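Local atomic coordinates of putative chorismate mutase (Yersinia pestis biovar Microtus str. 91001, PDB entry 2GBB), a protein that catalyses the Claisen rearrangement of chorismate to prephenate as a secreted, all-helical chorismate mutase. Residues 4-15 / 128-138. Sequence-based numbering, arbitrary orientation.
Sequences GQTAPLINERLS and HFINTIRQHNL. With SO4 (sulfate ion), chain H.
The amide oxygen of N11 is reached by the side-chain amide of Q135 and, weakly, by the backbone N-H of R134, just past the end of helix 126-132, where I133 has left helical geometry. Q135 NE2 donates to N11 OD1 at 2.9 Å, arriving well above the carbonyl plane (C=O...N angle 96°) rather than along a lone pair. N11 swings CG opposite its backbone N (chi1 -176°), which carries the amide across to the other segment. Q135, bent at chi2, folds back toward the end of helix 7-14, its OE1 3.5 Å from S15 CA; the two amide planes lie 34° apart. Beside this polar link, I133 wedges against helix 7-14: CD1 meets I10 CG2 at 3.8 Å, and CG2 meets L14 CD1. That leucine tip also touches L138 CD1, which packs beside I72, a probable substrate-binding residue of helix 55-82. Nearer the start of helix 7-14, A7 CB sits over one face of the F129 ring, a CH-pi contact 4.2 Å from the centroid, and against T132 CG2; F129 in turn meets F147 edge-to-face. In helix 126-132, H128 ND1 and N131 ND2 hydrogen-bond O3 and O4 of a sulfate, and T132 OG1 lies over the H128 ring while donating to H128 O. R13, a probable substrate ligand, leads away, its NH1 bonded to a citrate; both anions probably come from the crystallisation liquor. With acceptor R134 O only 3.2 Å from N11 OD1, the polar link is probably modest, and the apolar contacts of A7, I10, L14 and I133 probably carry the joint.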
loop_
_atom_site.group_PDB
_atom_site.type_symbol
_atom_site.label_atom_id
_atom_site.label_comp_id
_atom_site.label_asym_id
_atom_site.label_seq_id
_atom_site.Cartn_x
_atom_site.Cartn_y
_atom_site.Cartn_z
ATOM N N GLY A 4 -16.610 10.623 25.634
ATOM C CA GLY A 4 -16.009 11.096 24.369
ATOM C C GLY A 4 -14.489 11.114 24.350
ATOM O O GLY A 4 -13.873 11.874 23.593
ATOM N N GLN A 5 -13.863 10.276 25.170
ATOM C CA GLN A 5 -12.403 10.255 25.225
ATOM C C GLN A 5 -11.695 9.036 24.565
ATOM O O GLN A 5 -10.508 8.831 24.770
ATOM C CB GLN A 5 -11.921 10.468 26.671
ATOM C CG GLN A 5 -12.274 11.844 27.311
ATOM C CD GLN A 5 -12.157 13.050 26.351
ATOM O OE1 GLN A 5 -11.140 13.249 25.645
ATOM N NE2 GLN A 5 -13.207 13.866 26.333
ATOM N N THR A 6 -12.414 8.257 23.747
ATOM C CA THR A 6 -11.831 7.058 23.128
ATOM C C THR A 6 -11.041 7.375 21.861
ATOM O O THR A 6 -9.923 6.895 21.681
ATOM C CB THR A 6 -12.904 5.968 22.826
ATOM O OG1 THR A 6 -13.593 5.643 24.036
ATOM C CG2 THR A 6 -12.234 4.675 22.305
ATOM N N ALA A 7 -11.628 8.189 20.987
ATOM C CA ALA A 7 -10.998 8.535 19.713
ATOM C C ALA A 7 -9.552 9.005 19.792
ATOM O O ALA A 7 -8.763 8.615 18.930
ATOM C CB ALA A 7 -11.832 9.541 18.958
ATOM N N PRO A 8 -9.194 9.870 20.781
ATOM C CA PRO A 8 -7.797 10.306 20.934
ATOM C C PRO A 8 -6.831 9.135 21.101
ATOM O O PRO A 8 -5.702 9.148 20.569
ATOM C CB PRO A 8 -7.837 11.165 22.205
ATOM C CG PRO A 8 -9.257 11.743 22.250
ATOM C CD PRO A 8 -10.089 10.554 21.746
ATOM N N LEU A 9 -7.286 8.110 21.799
ATOM C CA LEU A 9 -6.500 6.885 22.005
ATOM C C LEU A 9 -6.359 6.077 20.730
ATOM O O LEU A 9 -5.274 5.585 20.428
ATOM C CB LEU A 9 -7.098 6.041 23.146
ATOM C CG LEU A 9 -7.266 6.823 24.476
ATOM C CD1 LEU A 9 -8.313 6.232 25.417
ATOM C CD2 LEU A 9 -5.924 6.932 25.204
ATOM N N ILE A 10 -7.444 5.952 19.980
ATOM C CA ILE A 10 -7.420 5.229 18.721
ATOM C C ILE A 10 -6.496 5.940 17.723
ATOM O O ILE A 10 -5.637 5.323 17.063
ATOM C CB ILE A 10 -8.846 5.155 18.171
ATOM C CG1 ILE A 10 -9.709 4.220 19.058
ATOM C CG2 ILE A 10 -8.836 4.777 16.717
ATOM C CD1 ILE A 10 -11.208 4.178 18.657
ATOM N N ASN A 11 -6.628 7.268 17.671
ATOM C CA ASN A 11 -5.684 8.073 16.911
ATOM C C ASN A 11 -4.205 7.868 17.245
ATOM O O ASN A 11 -3.388 7.718 16.335
ATOM C CB ASN A 11 -6.069 9.565 16.984
ATOM C CG ASN A 11 -5.167 10.423 16.141
ATOM O OD1 ASN A 11 -5.281 10.423 14.927
ATOM N ND2 ASN A 11 -4.225 11.117 16.781
ATOM N N GLU A 12 -3.852 7.900 18.525
ATOM C CA GLU A 12 -2.468 7.650 18.973
ATOM C C GLU A 12 -1.988 6.240 18.644
ATOM O O GLU A 12 -0.829 6.065 18.279
ATOM C CB GLU A 12 -2.339 7.876 20.492
ATOM C CG GLU A 12 -2.678 9.303 21.022
ATOM C CD GLU A 12 -3.180 9.294 22.482
ATOM O OE1 GLU A 12 -4.005 10.172 22.879
ATOM O OE2 GLU A 12 -2.754 8.398 23.239
ATOM N N ARG A 13 -2.857 5.232 18.781
ATOM C CA ARG A 13 -2.493 3.865 18.337
ATOM C C ARG A 13 -2.024 3.893 16.848
ATOM O O ARG A 13 -0.967 3.386 16.491
ATOM C CB ARG A 13 -3.665 2.895 18.531
ATOM C CG ARG A 13 -3.227 1.384 18.441
ATOM C CD ARG A 13 -4.329 0.383 18.838
ATOM N NE ARG A 13 -3.810 -0.985 18.794
ATOM C CZ ARG A 13 -3.649 -1.708 17.681
ATOM N NH1 ARG A 13 -4.019 -1.219 16.499
ATOM N NH2 ARG A 13 -3.112 -2.935 17.756
ATOM N N LEU A 14 -2.811 4.542 16.008
ATOM C CA LEU A 14 -2.554 4.583 14.563
ATOM C C LEU A 14 -1.320 5.457 14.193
ATOM O O LEU A 14 -0.722 5.284 13.149
ATOM C CB LEU A 14 -3.838 5.038 13.818
ATOM C CG LEU A 14 -5.040 4.079 13.726
ATOM C CD1 LEU A 14 -6.286 4.793 13.156
ATOM C CD2 LEU A 14 -4.724 2.878 12.833
ATOM N N SER A 15 -0.886 6.351 15.085
ATOM C CA SER A 15 0.349 7.148 14.838
ATOM C C SER A 15 1.651 6.298 14.809
ATOM O O SER A 15 2.651 6.768 14.358
ATOM C CB SER A 15 0.510 8.263 15.883
ATOM O OG SER A 15 0.718 7.673 17.155
ATOM N N HIS A 128 -17.104 13.527 15.372
ATOM C CA HIS A 128 -16.030 13.587 16.323
ATOM C C HIS A 128 -14.894 12.622 15.963
ATOM O O HIS A 128 -13.730 13.005 16.018
ATOM C CB HIS A 128 -16.539 13.306 17.739
ATOM C CG HIS A 128 -15.488 13.473 18.789
ATOM N ND1 HIS A 128 -14.939 14.702 19.102
ATOM C CD2 HIS A 128 -14.878 12.568 19.592
ATOM C CE1 HIS A 128 -14.038 14.543 20.060
ATOM N NE2 HIS A 128 -13.976 13.256 20.369
ATOM N N PHE A 129 -15.233 11.385 15.587
ATOM C CA PHE A 129 -14.227 10.402 15.173
ATOM C C PHE A 129 -13.437 10.883 13.964
ATOM O O PHE A 129 -12.199 10.912 13.981
ATOM C CB PHE A 129 -14.880 9.040 14.884
ATOM C CG PHE A 129 -14.830 8.089 16.050
ATOM C CD1 PHE A 129 -15.361 8.448 17.286
ATOM C CD2 PHE A 129 -14.262 6.816 15.912
ATOM C CE1 PHE A 129 -15.326 7.548 18.360
ATOM C CE2 PHE A 129 -14.220 5.923 16.994
ATOM C CZ PHE A 129 -14.748 6.287 18.199
ATOM N N ILE A 130 -14.140 11.296 12.920
ATOM C CA ILE A 130 -13.444 11.875 11.764
ATOM C C ILE A 130 -12.480 13.028 12.123
ATOM O O ILE A 130 -11.306 13.012 11.737
ATOM C CB ILE A 130 -14.430 12.322 10.665
ATOM C CG1 ILE A 130 -15.211 11.109 10.130
ATOM C CG2 ILE A 130 -13.674 13.124 9.550
ATOM C CD1 ILE A 130 -14.380 10.167 9.261
ATOM N N ASN A 131 -12.967 14.006 12.874
ATOM C CA ASN A 131 -12.163 15.185 13.206
ATOM C C ASN A 131 -10.996 14.878 14.136
ATOM O O ASN A 131 -10.029 15.664 14.205
ATOM C CB ASN A 131 -13.047 16.295 13.821
ATOM C CG ASN A 131 -14.101 16.845 12.833
ATOM O OD1 ASN A 131 -13.987 16.684 11.600
ATOM N ND2 ASN A 131 -15.137 17.493 13.380
ATOM N N THR A 132 -11.081 13.745 14.844
ATOM C CA THR A 132 -10.107 13.407 15.886
ATOM C C THR A 132 -9.111 12.377 15.384
ATOM O O THR A 132 -7.940 12.414 15.732
ATOM C CB THR A 132 -10.789 12.826 17.163
ATOM O OG1 THR A 132 -11.833 13.698 17.585
ATOM C CG2 THR A 132 -9.780 12.640 18.301
ATOM N N ILE A 133 -9.591 11.424 14.599
ATOM C CA ILE A 133 -8.705 10.402 14.098
ATOM C C ILE A 133 -8.277 10.858 12.706
ATOM O O ILE A 133 -8.955 10.604 11.720
ATOM C CB ILE A 133 -9.380 9.002 14.078
ATOM C CG1 ILE A 133 -9.898 8.628 15.482
ATOM C CG2 ILE A 133 -8.380 7.957 13.603
ATOM C CD1 ILE A 133 -11.001 7.591 15.492
ATOM N N ARG A 134 -7.175 11.602 12.671
ATOM C CA ARG A 134 -6.557 12.047 11.429
ATOM C C ARG A 134 -5.066 11.694 11.439
ATOM O O ARG A 134 -4.339 12.050 12.365
ATOM C CB ARG A 134 -6.765 13.564 11.168
ATOM C CG ARG A 134 -7.192 14.468 12.332
ATOM C CD ARG A 134 -7.480 15.946 11.838
ATOM N NE ARG A 134 -6.315 16.608 11.199
ATOM C CZ ARG A 134 -6.200 16.872 9.889
ATOM N NH1 ARG A 134 -7.187 16.566 9.044
ATOM N NH2 ARG A 134 -5.090 17.448 9.410
ATOM N N GLN A 135 -4.632 10.943 10.438
ATOM C CA GLN A 135 -3.216 10.610 10.270
ATOM C C GLN A 135 -2.949 10.661 8.763
ATOM O O GLN A 135 -3.848 10.426 7.945
ATOM C CB GLN A 135 -2.845 9.189 10.772
ATOM C CG GLN A 135 -2.960 8.831 12.276
ATOM C CD GLN A 135 -1.979 9.581 13.179
ATOM O OE1 GLN A 135 -0.805 9.826 12.823
ATOM N NE2 GLN A 135 -2.461 9.956 14.367
ATOM N N HIS A 136 -1.708 10.978 8.403
ATOM C CA HIS A 136 -1.266 10.816 7.040
ATOM C C HIS A 136 -1.581 9.368 6.589
ATOM O O HIS A 136 -1.436 8.411 7.362
ATOM C CB HIS A 136 0.222 11.132 6.933
ATOM C CG HIS A 136 0.730 11.170 5.525
ATOM N ND1 HIS A 136 0.190 11.995 4.557
ATOM C CD2 HIS A 136 1.728 10.483 4.923
ATOM C CE1 HIS A 136 0.837 11.809 3.419
ATOM N NE2 HIS A 136 1.774 10.896 3.614
ATOM N N ASN A 137 -2.087 9.230 5.363
ATOM C CA ASN A 137 -2.364 7.906 4.787
ATOM C C ASN A 137 -3.553 7.156 5.364
ATOM O O ASN A 137 -3.722 5.977 5.133
ATOM C CB ASN A 137 -1.103 7.068 4.849
ATOM C CG ASN A 137 -0.128 7.441 3.786
ATOM O OD1 ASN A 137 -0.603 8.170 2.807
ATOM N ND2 ASN A 137 1.046 7.050 3.814
ATOM N N LEU A 138 -4.414 7.848 6.091
ATOM C CA LEU A 138 -5.606 7.233 6.651
ATOM C C LEU A 138 -6.841 7.927 6.086
ATOM O O LEU A 138 -6.969 9.142 6.205
ATOM C CB LEU A 138 -5.582 7.460 8.154
ATOM C CG LEU A 138 -6.211 6.498 9.164
ATOM C CD1 LEU A 138 -7.003 7.301 10.145
ATOM C CD2 LEU A 138 -6.974 5.332 8.597
HETATM S S SO4 H . -15.734 17.470 16.919
HETATM O O1 SO4 H . -17.104 17.020 17.185
HETATM O O2 SO4 H . -15.225 18.147 18.123
HETATM O O3 SO4 H . -14.883 16.322 16.657
HETATM O O4 SO4 H . -15.683 18.354 15.758
#